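Local atomic coordinates of SusD superfamily protein (Bacteroides thetaiotaomicron, PDB entry 3MCX), a protein that is of unknown function but, as a SusD-family protein of the Bacteroides outer membrane, probably binds glycans at the cell surface for import. Residues 262-267 / 346-351; 138-143 / 459-464; 98-103 / 158-163; 242-247 / 307-312; 323-328 / 437-442. One frame throughout, in Å; residues are numbered along the deposited sequence. Where two conformers were deposited one is given.

Contact 1: residues 262-267 / 346-351; sequences ITLSEP and PKTNNI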
# COMPACT_ATOMS: atom_id res chain seq x y z
N ILE A 262 1.61 13.95 8.91
CA ILE A 262 0.66 14.87 8.33
C ILE A 262 0.13 15.81 9.39
O ILE A 262 -0.20 15.41 10.51
CB ILE A 262 -0.56 14.10 7.75
CG1 ILE A 262 -0.13 13.11 6.65
CG2 ILE A 262 -1.69 15.05 7.29
CD1 ILE A 262 0.42 13.76 5.40
N THR A 263 0.06 17.09 9.05
CA THR A 263 -0.77 18.05 9.78
C THR A 263 -1.47 18.95 8.77
O THR A 263 -1.23 18.86 7.56
CB THR A 263 0.03 18.93 10.76
OG1 THR A 263 0.80 19.86 10.00
CG2 THR A 263 0.95 18.07 11.67
N LEU A 264 -2.36 19.83 9.26
CA LEU A 264 -3.02 20.78 8.36
C LEU A 264 -2.07 21.85 7.78
O LEU A 264 -2.45 22.57 6.84
CB LEU A 264 -4.21 21.45 9.06
CG LEU A 264 -5.42 20.54 9.32
CD1 LEU A 264 -6.59 21.35 9.88
CD2 LEU A 264 -5.87 19.75 8.06
N SER A 265 -0.84 21.94 8.30
CA SER A 265 0.17 22.87 7.79
C SER A 265 1.08 22.24 6.74
O SER A 265 1.55 22.93 5.82
CB SER A 265 1.01 23.44 8.93
OG SER A 265 0.19 24.09 9.88
N GLU A 266 1.35 20.94 6.86
CA GLU A 266 2.19 20.24 5.86
C GLU A 266 1.69 18.79 5.60
O GLU A 266 1.66 17.98 6.52
CB GLU A 266 3.68 20.25 6.29
CG GLU A 266 4.64 19.59 5.27
N PRO A 267 1.24 18.47 4.37
CA PRO A 267 0.92 19.38 3.28
C PRO A 267 -0.10 20.42 3.75
O PRO A 267 -0.84 20.21 4.73
CB PRO A 267 0.30 18.47 2.21
CG PRO A 267 0.76 17.03 2.58
CD PRO A 267 0.86 17.07 4.07
N PRO A 346 -10.30 13.66 9.54
CA PRO A 346 -9.48 12.71 8.82
C PRO A 346 -8.28 13.27 8.07
O PRO A 346 -7.31 12.54 7.84
CB PRO A 346 -10.48 12.06 7.86
CG PRO A 346 -11.77 12.15 8.58
CD PRO A 346 -11.73 13.49 9.23
N LYS A 347 -8.37 14.53 7.65
CA LYS A 347 -7.28 15.15 6.90
C LYS A 347 -5.98 15.26 7.69
O LYS A 347 -4.92 15.52 7.10
CB LYS A 347 -7.70 16.53 6.39
CG LYS A 347 -8.75 16.45 5.33
CD LYS A 347 -9.05 17.82 4.73
CE LYS A 347 -9.69 18.74 5.68
NZ LYS A 347 -11.06 18.31 6.09
N THR A 348 -6.07 15.12 9.01
CA THR A 348 -4.89 15.14 9.87
C THR A 348 -4.25 13.78 10.14
O THR A 348 -3.21 13.72 10.81
CB THR A 348 -5.21 15.79 11.24
OG1 THR A 348 -6.10 14.93 11.98
CG2 THR A 348 -5.78 17.20 11.06
N ASN A 349 -4.87 12.70 9.68
CA ASN A 349 -4.37 11.36 9.92
C ASN A 349 -3.01 11.20 9.25
O ASN A 349 -2.82 11.54 8.07
CB ASN A 349 -5.35 10.29 9.39
CG ASN A 349 -5.40 9.04 10.26
OD1 ASN A 349 -6.34 8.89 11.04
ND2 ASN A 349 -4.38 8.16 10.14
N ASN A 350 -2.07 10.62 9.99
CA ASN A 350 -0.82 10.19 9.37
C ASN A 350 -1.06 9.07 8.36
O ASN A 350 -2.14 8.46 8.32
CB ASN A 350 0.17 9.72 10.43
CG ASN A 350 0.92 10.85 11.09
OD1 ASN A 350 0.66 12.04 10.87
ND2 ASN A 350 1.84 10.47 12.00
N ILE A 351 -0.05 8.79 7.55
CA ILE A 351 -0.11 7.75 6.54
C ILE A 351 0.86 6.63 6.91
O ILE A 351 2.08 6.70 6.66
CB ILE A 351 0.26 8.27 5.13
CG1 ILE A 351 -0.47 9.59 4.78
CG2 ILE A 351 -0.10 7.19 4.13
CD1 ILE A 351 -0.14 10.08 3.35
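N350 turns CG anti to its own carbonyl carbon (chi1 -82°), which carries OD1 to the backbone N of I262; I262 in turn sets CG2 on the far side of its backbone N and CG1 next to it, and both branches meet the carbonyls of the opposing segment. The contact joins two loops of the SusD fold, one leaving strand 256-260 and one leading into strand 351-355. I262 N donates to N350 OD1 over 2.9 Å, nearly straight at the hydrogen (164°), although the donor stands well above the plane of the amide carbonyl. The ND2 end of that amide is held by E259, so both ends fix its rotation. A leucine at N350 would probably leave I262 N and the E259 carboxylate without these mates and weaken the tie between the loops. Carbonyls O of I262 and T348 lie 3.5 Å apart, a pairing of acceptors made tolerable by K341 NZ, which bonds to both. I262 CG2 approaches K347 O to 3.3 Å, and CG1 comes within 3.4 Å of N349 O. I262 CG1 also meets I351 CG1. On the I262 loop, T263 OG1 accepts from S265 N in an ST turn. At the more exposed end, with T348 OG1 engaged by D345 O, the methyl CG2 of T348 lies 3.8 Å from L264 CG.

Contact 2: residues 138-143 / 459-464; sequences RLFGMP and LPIPQS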
# COMPACT_ATOMS: atom_id res chain seq x y z
N ARG A 138 3.88 -2.36 -9.84
CA ARG A 138 2.75 -3.17 -9.45
C ARG A 138 1.43 -2.58 -9.96
O ARG A 138 0.50 -3.35 -10.13
CB ARG A 138 2.77 -3.42 -7.93
CG ARG A 138 2.45 -2.25 -7.12
CD ARG A 138 2.97 -2.39 -5.67
NE ARG A 138 2.70 -3.62 -4.95
CZ ARG A 138 2.35 -3.72 -3.64
NH1 ARG A 138 2.09 -2.64 -2.91
NH2 ARG A 138 2.28 -4.88 -3.07
N LEU A 139 1.38 -1.28 -10.28
CA LEU A 139 0.19 -0.69 -10.91
C LEU A 139 0.17 -0.92 -12.40
O LEU A 139 -0.89 -1.23 -12.96
CB LEU A 139 0.12 0.83 -10.66
CG LEU A 139 -0.81 1.22 -9.52
CD1 LEU A 139 -0.33 0.70 -8.14
CD2 LEU A 139 -1.02 2.75 -9.52
N PHE A 140 1.31 -0.74 -13.07
CA PHE A 140 1.35 -0.65 -14.51
C PHE A 140 1.88 -1.90 -15.22
O PHE A 140 2.00 -1.93 -16.45
CB PHE A 140 2.16 0.61 -14.91
CG PHE A 140 1.47 1.90 -14.51
CD1 PHE A 140 0.46 2.40 -15.30
CD2 PHE A 140 1.80 2.56 -13.33
CE1 PHE A 140 -0.23 3.58 -14.95
CE2 PHE A 140 1.12 3.74 -12.96
CZ PHE A 140 0.10 4.22 -13.78
N GLY A 141 2.18 -2.95 -14.42
CA GLY A 141 2.72 -4.22 -14.92
C GLY A 141 1.91 -5.37 -14.37
O GLY A 141 1.39 -5.32 -13.26
N MSE A 142 1.82 -6.44 -15.16
CA MSE A 142 1.17 -7.66 -14.69
C MSE A 142 1.97 -8.25 -13.52
O MSE A 142 3.18 -8.05 -13.43
CB MSE A 142 1.07 -8.69 -15.82
CG MSE A 142 0.16 -8.26 -16.96
SE MSE A 142 -1.70 -8.00 -16.53
CE MSE A 142 -2.24 -9.84 -16.12
N PRO A 143 1.31 -9.00 -12.64
CA PRO A 143 1.98 -9.51 -11.46
C PRO A 143 3.19 -10.38 -11.80
O PRO A 143 3.14 -11.23 -12.68
CB PRO A 143 0.90 -10.35 -10.76
CG PRO A 143 -0.36 -9.93 -11.33
CD PRO A 143 -0.12 -9.33 -12.66
N LEU A 459 -2.63 -1.39 -15.28
CA LEU A 459 -3.22 -0.11 -15.66
C LEU A 459 -2.65 0.37 -16.97
O LEU A 459 -1.50 0.07 -17.29
CB LEU A 459 -2.98 0.95 -14.58
CG LEU A 459 -3.69 0.72 -13.25
CD1 LEU A 459 -3.31 1.83 -12.30
CD2 LEU A 459 -5.19 0.71 -13.43
N PRO A 460 -3.41 1.14 -17.74
CA PRO A 460 -2.83 1.69 -18.94
C PRO A 460 -1.72 2.69 -18.64
O PRO A 460 -1.83 3.47 -17.73
CB PRO A 460 -4.01 2.39 -19.64
CG PRO A 460 -4.90 2.71 -18.52
CD PRO A 460 -4.76 1.66 -17.48
N ILE A 461 -0.67 2.62 -19.44
CA ILE A 461 0.39 3.60 -19.44
C ILE A 461 -0.28 4.93 -19.87
O ILE A 461 -1.10 4.95 -20.75
CB ILE A 461 1.47 3.22 -20.46
CG1 ILE A 461 2.07 1.81 -20.17
CG2 ILE A 461 2.60 4.31 -20.57
CD1 ILE A 461 2.66 1.62 -18.80
N PRO A 462 0.10 6.06 -19.24
CA PRO A 462 -0.54 7.32 -19.61
C PRO A 462 -0.43 7.60 -21.09
O PRO A 462 0.63 7.42 -21.71
CB PRO A 462 0.24 8.37 -18.80
CG PRO A 462 0.83 7.65 -17.66
CD PRO A 462 1.00 6.20 -18.08
N GLN A 463 -1.50 8.12 -21.68
CA GLN A 463 -1.49 8.45 -23.08
C GLN A 463 -0.43 9.50 -23.41
O GLN A 463 0.11 9.50 -24.50
CB GLN A 463 -2.86 8.96 -23.58
CG GLN A 463 -2.99 9.06 -25.06
CD GLN A 463 -2.88 7.72 -25.75
OE1 GLN A 463 -3.36 6.72 -25.21
NE2 GLN A 463 -2.30 7.70 -26.95
N SER A 464 -0.14 10.36 -22.43
CA SER A 464 0.92 11.37 -22.59
C SER A 464 2.24 10.69 -22.96
O SER A 464 2.96 11.16 -23.84
CB SER A 464 1.08 12.15 -21.29
OG SER A 464 1.18 11.33 -20.16
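L139 and F140, in the last turn of helix 115-140, meet the extended, proline-rich chain that leads into helix 463-468, so this buried contact of the SusD fold ties an early helix to the C-terminal part of the chain. The polar link is a backbone bond: L459 N donates to L139 O over 2.9 Å, with an N-H...O angle of 166°. N475 ND2 bonds to both F140 O and L459 O, and I461 N is taken by Q474 OE1, bringing the C-terminal tail into the junction. Apolar packing surrounds this bond. L459 CG stands anti to its carbonyl carbon (chi1 -67°), which lays CD1 beside L139; the two side chains point the same way, L139 CD2 being 3.7 Å from L459 CD1. L459 also places CB 3.8 Å from F140 CD1, its side chain crossing the ring at a slant, while I461 sends CD1 to F140 CB at 4.0 Å. The F140 ring makes the third group. W88 of helix 81-106 makes an edge-to-face pair with F140, and P462 CD approaches F140 CE1 obliquely. The carbonyl of P460 comes in at the ring edge, near its plane, with P460 O 3.2 Å from F140 CE1.

Contact 3: residues 98-103 / 158-163; sequences TNNLIQ and TSPSDP
Water joins the outer side of helix 81-106 to the loop between helices 115-140 and 172-186, where N99, N100 and Q103 face T158, S159 and P160 at the surface of the SusD fold. No direct hydrogen bond crosses between the two segments; three waters take that role. The first lies 3.0 Å from N99 O and 3.2 Å from T158 O, hydrogen-bonded to both. A second accepts from N99 ND2 at 2.8 Å and bonds to S159 O at 2.9 Å. The third sits 2.6 Å from N100 OD1 and accepts from S161 N. N99 is the buried member of the group. Its CG stands anti to the carbonyl carbon (chi1 -77°), which projects the amide at the backbone of T158 and S159, with OD1 3.3 Å from T158 C. Both ends of that amide have further partners: OD1 accepts from R129 of helix 115-140, and ND2 donates to E157 O, so its orientation is well defined. P160 adds the apolar share. Its ring lies crosswise to the Q103 side chain, CG being 3.9 Å from Q103 CB, and it slides past the N100 side chain in the opposite direction. The loop runs on towards H165, its side chain about 8 Å from that of S159; H165 is a known zinc ligand, though that zinc is not bound to this chain. With one proline ring for apolar grip and waters bridging helix groups, main-chain and asparagine, to the loop backbone, the contact is probably held by hydration and by the N99 anchor more than by close packing.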
# COMPACT_ATOMS: atom_id res chain seq x y z
N THR A 98 14.99 11.67 -5.91
CA THR A 98 15.93 10.75 -5.28
C THR A 98 17.24 10.64 -6.07
O THR A 98 18.33 10.63 -5.49
CB THR A 98 15.40 9.33 -4.97
OG1 THR A 98 15.12 8.58 -6.18
CG2 THR A 98 14.17 9.36 -4.06
N ASN A 99 17.13 10.59 -7.40
CA ASN A 99 18.32 10.49 -8.22
C ASN A 99 19.19 11.73 -8.14
O ASN A 99 20.42 11.66 -8.06
CB ASN A 99 17.92 10.17 -9.67
CG ASN A 99 17.55 8.71 -9.85
OD1 ASN A 99 18.14 7.86 -9.20
ND2 ASN A 99 16.62 8.42 -10.75
N ASN A 100 18.56 12.91 -8.15
CA ASN A 100 19.28 14.15 -8.00
C ASN A 100 20.03 14.26 -6.65
O ASN A 100 21.18 14.65 -6.60
CB ASN A 100 18.33 15.34 -8.17
CG ASN A 100 17.82 15.49 -9.61
OD1 ASN A 100 18.32 14.82 -10.54
ND2 ASN A 100 16.81 16.35 -9.80
N LEU A 101 19.34 13.82 -5.59
CA LEU A 101 19.93 13.87 -4.25
C LEU A 101 21.08 12.87 -4.12
O LEU A 101 22.13 13.24 -3.63
CB LEU A 101 18.83 13.61 -3.20
CG LEU A 101 19.28 13.60 -1.73
CD1 LEU A 101 20.01 14.86 -1.31
CD2 LEU A 101 18.05 13.36 -0.86
N ILE A 102 20.84 11.63 -4.54
CA ILE A 102 21.89 10.62 -4.50
C ILE A 102 23.11 11.06 -5.30
O ILE A 102 24.25 10.99 -4.83
CB ILE A 102 21.39 9.25 -4.97
CG1 ILE A 102 20.33 8.69 -4.00
CG2 ILE A 102 22.59 8.28 -5.14
CD1 ILE A 102 19.43 7.59 -4.53
N GLN A 103 22.88 11.59 -6.50
CA GLN A 103 23.99 12.07 -7.30
C GLN A 103 24.75 13.25 -6.67
O GLN A 103 25.96 13.32 -6.73
CB GLN A 103 23.55 12.43 -8.73
CG GLN A 103 24.69 12.95 -9.63
CD GLN A 103 25.89 12.00 -9.85
OE1 GLN A 103 25.71 10.76 -9.74
NE2 GLN A 103 27.05 12.56 -10.17
N THR A 158 17.94 5.48 -12.81
CA THR A 158 18.84 5.41 -11.64
C THR A 158 19.93 6.50 -11.66
O THR A 158 20.90 6.45 -10.89
CB THR A 158 19.47 4.02 -11.49
OG1 THR A 158 20.26 3.71 -12.64
CG2 THR A 158 18.38 2.92 -11.27
N SER A 159 19.74 7.48 -12.52
CA SER A 159 20.66 8.60 -12.65
C SER A 159 19.79 9.80 -13.00
O SER A 159 18.65 9.64 -13.41
CB SER A 159 21.70 8.34 -13.74
OG SER A 159 21.06 8.08 -15.00
N PRO A 160 20.32 11.02 -12.82
CA PRO A 160 19.49 12.16 -13.22
C PRO A 160 19.03 12.05 -14.67
O PRO A 160 19.77 11.52 -15.50
CB PRO A 160 20.43 13.35 -13.02
CG PRO A 160 21.24 12.92 -11.81
CD PRO A 160 21.53 11.44 -12.08
N SER A 161 17.81 12.51 -14.93
CA SER A 161 17.14 12.32 -16.21
C SER A 161 17.94 12.80 -17.41
O SER A 161 18.38 13.95 -17.45
CB SER A 161 15.79 13.04 -16.21
OG SER A 161 14.88 12.39 -15.36
N ASP A 162 18.14 11.90 -18.37
CA ASP A 162 18.67 12.23 -19.69
C ASP A 162 17.45 12.65 -20.56
O ASP A 162 16.80 11.81 -21.16
CB ASP A 162 19.36 10.95 -20.22
CG ASP A 162 20.14 11.16 -21.49
OD1 ASP A 162 19.84 12.11 -22.26
OD2 ASP A 162 21.05 10.32 -21.72
N PRO A 163 17.12 13.95 -20.61
CA PRO A 163 15.78 14.25 -21.19
C PRO A 163 15.78 14.25 -22.74
O PRO A 163 14.72 14.33 -23.35
CB PRO A 163 15.46 15.63 -20.60
CG PRO A 163 16.86 16.29 -20.40
CD PRO A 163 17.93 15.18 -20.50
O HOH W 1 21.41 9.09 -9.14
O HOH W 2 15.99 10.40 -12.64
O HOH W 3 16.67 13.52 -12.06

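Contact 4: residues 242-247 / 307-312; sequences EEYPNV and DVRHCL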
# COMPACT_ATOMS: atom_id res chain seq x y z
N GLU A 242 -7.13 -5.16 23.66
CA GLU A 242 -7.62 -4.05 24.47
C GLU A 242 -7.29 -2.69 23.84
O GLU A 242 -8.11 -1.79 23.86
CB GLU A 242 -7.05 -4.16 25.88
CG GLU A 242 -7.62 -5.34 26.65
CD GLU A 242 -6.93 -6.72 26.39
OE1 GLU A 242 -5.95 -6.90 25.59
OE2 GLU A 242 -7.44 -7.66 27.08
N GLU A 243 -6.09 -2.58 23.28
CA GLU A 243 -5.54 -1.35 22.64
C GLU A 243 -6.15 -1.06 21.28
O GLU A 243 -6.19 0.09 20.81
CB GLU A 243 -4.00 -1.51 22.41
CG GLU A 243 -3.13 -1.42 23.67
CD GLU A 243 -1.68 -1.95 23.52
OE1 GLU A 243 -1.36 -2.70 22.57
OE2 GLU A 243 -0.86 -1.64 24.42
N TYR A 244 -6.50 -2.14 20.57
CA TYR A 244 -6.74 -2.05 19.14
C TYR A 244 -7.73 -0.98 18.71
O TYR A 244 -7.48 -0.30 17.75
CB TYR A 244 -7.19 -3.40 18.58
CG TYR A 244 -7.01 -3.54 17.07
CD1 TYR A 244 -5.81 -3.98 16.53
CD2 TYR A 244 -8.06 -3.29 16.19
CE1 TYR A 244 -5.65 -4.17 15.19
CE2 TYR A 244 -7.91 -3.46 14.84
CZ TYR A 244 -6.71 -3.91 14.32
OH TYR A 244 -6.62 -4.10 12.95
N PRO A 245 -8.85 -0.82 19.42
CA PRO A 245 -9.79 0.22 18.94
C PRO A 245 -9.27 1.66 19.01
O PRO A 245 -9.71 2.52 18.22
CB PRO A 245 -11.01 0.06 19.87
CG PRO A 245 -10.87 -1.34 20.45
CD PRO A 245 -9.40 -1.60 20.55
N ASN A 246 -8.30 1.90 19.90
CA ASN A 246 -7.85 3.25 20.26
C ASN A 246 -6.64 3.75 19.49
O ASN A 246 -6.33 4.94 19.53
CB ASN A 246 -7.49 3.27 21.75
CG ASN A 246 -8.61 2.75 22.65
OD1 ASN A 246 -8.34 2.01 23.61
ND2 ASN A 246 -9.85 3.11 22.33
N VAL A 247 -5.91 2.87 18.83
CA VAL A 247 -4.67 3.30 18.15
C VAL A 247 -4.91 4.09 16.84
O VAL A 247 -4.09 4.92 16.44
CB VAL A 247 -3.75 2.08 17.91
CG1 VAL A 247 -3.35 1.44 19.27
CG2 VAL A 247 -4.36 1.06 16.93
N ASP A 307 -14.42 -10.79 17.18
CA ASP A 307 -13.30 -10.12 16.55
C ASP A 307 -13.29 -8.62 16.94
O ASP A 307 -14.27 -7.91 16.76
CB ASP A 307 -13.42 -10.29 15.04
CG ASP A 307 -12.16 -9.97 14.31
OD1 ASP A 307 -11.51 -8.91 14.56
OD2 ASP A 307 -11.79 -10.75 13.38
N VAL A 308 -12.17 -8.15 17.49
CA VAL A 308 -12.07 -6.73 17.87
C VAL A 308 -12.23 -5.79 16.66
O VAL A 308 -12.64 -4.65 16.85
CB VAL A 308 -10.72 -6.45 18.57
CG1 VAL A 308 -9.55 -6.52 17.62
CG2 VAL A 308 -10.76 -5.08 19.35
N ARG A 309 -11.93 -6.26 15.45
CA ARG A 309 -11.97 -5.40 14.26
C ARG A 309 -13.39 -4.95 13.87
O ARG A 309 -13.54 -4.03 13.06
CB ARG A 309 -11.20 -6.09 13.11
CG ARG A 309 -9.72 -6.13 13.43
CD ARG A 309 -8.93 -7.12 12.61
NE ARG A 309 -9.30 -8.51 12.91
CZ ARG A 309 -8.55 -9.56 12.63
NH1 ARG A 309 -7.33 -9.42 12.09
NH2 ARG A 309 -9.01 -10.77 12.87
N HIS A 310 -14.41 -5.54 14.49
CA HIS A 310 -15.75 -4.99 14.36
C HIS A 310 -15.82 -3.55 14.82
O HIS A 310 -16.68 -2.81 14.37
CB HIS A 310 -16.79 -5.80 15.12
CG HIS A 310 -17.05 -7.14 14.52
ND1 HIS A 310 -17.78 -7.32 13.37
CD2 HIS A 310 -16.64 -8.37 14.92
CE1 HIS A 310 -17.79 -8.61 13.06
NE2 HIS A 310 -17.12 -9.27 14.00
N CYS A 311 -14.90 -3.13 15.68
CA CYS A 311 -14.87 -1.74 16.16
C CYS A 311 -14.61 -0.73 15.06
O CYS A 311 -14.85 0.45 15.24
CB CYS A 311 -13.77 -1.57 17.23
SG CYS A 311 -12.03 -1.56 16.68
N LEU A 312 -14.04 -1.17 13.94
CA LEU A 312 -13.67 -0.29 12.83
C LEU A 312 -14.74 -0.18 11.75
O LEU A 312 -14.53 0.51 10.76
CB LEU A 312 -12.40 -0.83 12.17
CG LEU A 312 -11.15 -0.75 13.04
CD1 LEU A 312 -10.02 -1.52 12.37
CD2 LEU A 312 -10.76 0.67 13.37
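D307 OD1 is gripped twice by R309, the arginine whose CG lies against the ring of Y244: it accepts from R309 N at 2.8 Å in an Asx turn and from R309 NE at the same distance. The Asx turn opens the 3-10 segment 308-312, which this part of the SusD fold packs against the loop 242-247. The NE bond uses the syn lone pair of OD1, while R309 NH2 reaches D307 OD2, completing a side-on, two-pronged salt bridge. The R309 guanidinium has further partners on helix 403-414, E409 for NH2 and E413 for NH1, and the same E413 carboxylate accepts from Y244 OH. A network of one arginine and three carboxylates (D307, E409, E413), joined by the Y244 hydroxyl, thus holds both side chains and would probably help keep R309 and the carboxylates charged, while Y244 OH serves as a neutral donor. The bond at chi3 bends the R309 chain, and the guanidinium plane stands 86° from the Y244 ring, so the two do not stack; instead R309 CG approaches Y244 CE2 to 3.5 Å. Around the same ring, L312 CD1 meets Y244 CE2 at 3.8 Å, the leucine side chain crossing that of the tyrosine at about a right angle. V308 tucks CG1 between its backbone N and carbonyl carbon (chi1 70°), from where it reaches Y244 CD2 at 3.8 Å. C311 SG also lies near P245 CB, though C311 has two conformers and this touch is doubtful. The other V308 methyl, CG2, completes the packing at 3.9 Å from P245 CG.

Contact 5: residues 323-328 / 437-442; sequences GLPAAA and WHLETL
A328 CB sits over the face of the W437 indole, 3.7 Å from the centroid of the five-membered ring and only 10° off its normal, a CH-pi contact. The neighbouring alanine works from the benzene side: A327 CB is 4.1 Å from W437 CE3, and A327 O approaches that same carbon obliquely at 3.7 Å. P325 packs at the base of the tryptophan side chain and crosses it at about a right angle, its CB 3.8 Å from W437 CB. Farther out, P325 CG lies 4.3 Å from L439 CD2. The indole is directed here by a first torsion that puts CG between the backbone N and the carbonyl carbon (chi1 56°). Two bonds beyond the segments hold the residue in place, NE1 to L293 O and the main-chain O to Q57 NE2. On the opposing side, A328 N donates to P325 O at 2.9 Å, and this 3-10 turn presents A327 and A328 to the tryptophan, with P325 just before it. An alanine at W437 would probably open a gap beneath A328 CB and leave L293 O without its indole donor. The 3-10 turn leads to H330, whose side chain is about 8 Å from that of A328 and which binds zinc with E315 and E319, so the contact flanks that metal site. Within the SusD fold it lies where the loop between strands 313-314 and 334-335 meets the chain before helix 441-444, with E295 and L298 of helix 295-301 touching the indole and Q57 of strand 56-57 alongside L439.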
# COMPACT_ATOMS: atom_id res chain seq x y z
N GLY A 323 -27.68 8.39 -0.05
CA GLY A 323 -26.42 8.38 -0.79
C GLY A 323 -25.71 7.03 -0.80
O GLY A 323 -24.68 6.85 -1.44
N LEU A 324 -26.30 6.06 -0.09
CA LEU A 324 -25.79 4.69 -0.10
C LEU A 324 -26.66 3.83 -1.01
O LEU A 324 -27.83 4.06 -1.16
CB LEU A 324 -25.83 4.08 1.31
CG LEU A 324 -24.77 4.58 2.28
CD1 LEU A 324 -25.12 4.11 3.70
CD2 LEU A 324 -23.39 4.09 1.91
N PRO A 325 -26.07 2.76 -1.55
CA PRO A 325 -26.93 1.75 -2.16
C PRO A 325 -28.02 1.34 -1.16
O PRO A 325 -27.71 1.18 0.02
CB PRO A 325 -25.96 0.61 -2.43
CG PRO A 325 -24.66 1.26 -2.62
CD PRO A 325 -24.64 2.42 -1.64
N ALA A 326 -29.25 1.13 -1.60
CA ALA A 326 -30.38 0.83 -0.71
C ALA A 326 -30.05 -0.34 0.24
O ALA A 326 -30.31 -0.26 1.43
CB ALA A 326 -31.68 0.52 -1.49
N ALA A 327 -29.44 -1.40 -0.27
CA ALA A 327 -29.14 -2.56 0.58
C ALA A 327 -28.10 -2.29 1.68
O ALA A 327 -28.04 -3.01 2.69
CB ALA A 327 -28.69 -3.78 -0.28
N ALA A 328 -27.32 -1.22 1.53
CA ALA A 328 -26.30 -0.83 2.51
C ALA A 328 -26.78 0.22 3.52
O ALA A 328 -26.01 0.55 4.41
CB ALA A 328 -25.05 -0.28 1.79
N TRP A 437 -24.46 -5.11 -2.40
CA TRP A 437 -24.42 -3.69 -2.73
C TRP A 437 -23.26 -3.25 -3.59
O TRP A 437 -23.05 -2.06 -3.77
CB TRP A 437 -24.62 -2.79 -1.51
CG TRP A 437 -23.66 -2.97 -0.34
CD1 TRP A 437 -22.46 -2.38 -0.15
CD2 TRP A 437 -23.90 -3.76 0.84
NE1 TRP A 437 -21.92 -2.75 1.05
CE2 TRP A 437 -22.77 -3.62 1.67
CE3 TRP A 437 -24.96 -4.57 1.28
CZ2 TRP A 437 -22.68 -4.22 2.92
CZ3 TRP A 437 -24.86 -5.19 2.52
CH2 TRP A 437 -23.73 -5.02 3.32
N HIS A 438 -22.52 -4.18 -4.19
CA HIS A 438 -21.63 -3.79 -5.24
C HIS A 438 -22.40 -3.05 -6.30
O HIS A 438 -23.59 -3.30 -6.58
CB HIS A 438 -20.90 -5.00 -5.80
CG HIS A 438 -19.73 -5.42 -4.97
ND1 HIS A 438 -18.54 -4.71 -4.93
CD2 HIS A 438 -19.57 -6.48 -4.13
CE1 HIS A 438 -17.71 -5.30 -4.09
NE2 HIS A 438 -18.31 -6.40 -3.61
N LEU A 439 -21.69 -2.13 -6.96
CA LEU A 439 -22.37 -1.27 -7.91
C LEU A 439 -22.78 -2.02 -9.17
O LEU A 439 -22.07 -2.91 -9.63
CB LEU A 439 -21.51 -0.09 -8.30
CG LEU A 439 -21.08 0.77 -7.14
CD1 LEU A 439 -20.38 2.08 -7.65
CD2 LEU A 439 -22.21 1.08 -6.17
N GLU A 440 -23.88 -1.58 -9.78
CA GLU A 440 -24.35 -2.20 -11.01
C GLU A 440 -23.38 -1.98 -12.17
O GLU A 440 -23.39 -2.72 -13.15
CB GLU A 440 -25.75 -1.71 -11.38
CG GLU A 440 -26.86 -2.16 -10.41
CD GLU A 440 -26.94 -3.67 -10.23
OE1 GLU A 440 -26.91 -4.37 -11.26
OE2 GLU A 440 -27.04 -4.13 -9.06
N THR A 441 -22.56 -0.95 -12.09
CA THR A 441 -21.57 -0.73 -13.14
C THR A 441 -20.60 -1.91 -13.33
O THR A 441 -20.01 -2.04 -14.41
CB THR A 441 -20.72 0.53 -12.84
OG1 THR A 441 -20.26 0.48 -11.48
CG2 THR A 441 -21.54 1.80 -13.09
N LEU A 442 -20.41 -2.76 -12.32
CA LEU A 442 -19.52 -3.93 -12.50
C LEU A 442 -20.08 -4.89 -13.56
O LEU A 442 -19.31 -5.62 -14.19
CB LEU A 442 -19.34 -4.71 -11.21
CG LEU A 442 -18.75 -3.98 -10.01
CD1 LEU A 442 -18.38 -4.93 -8.88
CD2 LEU A 442 -17.47 -3.15 -10.44

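Overall arrangement
Contacts 2 and 4 are buried, on opposite sides of the chain's centre; contacts 1 and 5 are partly buried, and contact 3 lies at the surface. Chemistry follows place: backbone bonding and apolar packing in contact 2, a charged network beside packed side chains in contact 4, an amide anchor in contact 1, an indole face in contact 5, and waters in contact 3. Contacts 2 and 3 share elements, since helices 81-106 and 115-140 contribute to both. Helix 21-36 flanks contacts 1 and 3, and helix 295-301 borders contacts 4 and 5. Contacts 3 and 5 are farthest apart, their centres about 46 Å from each other.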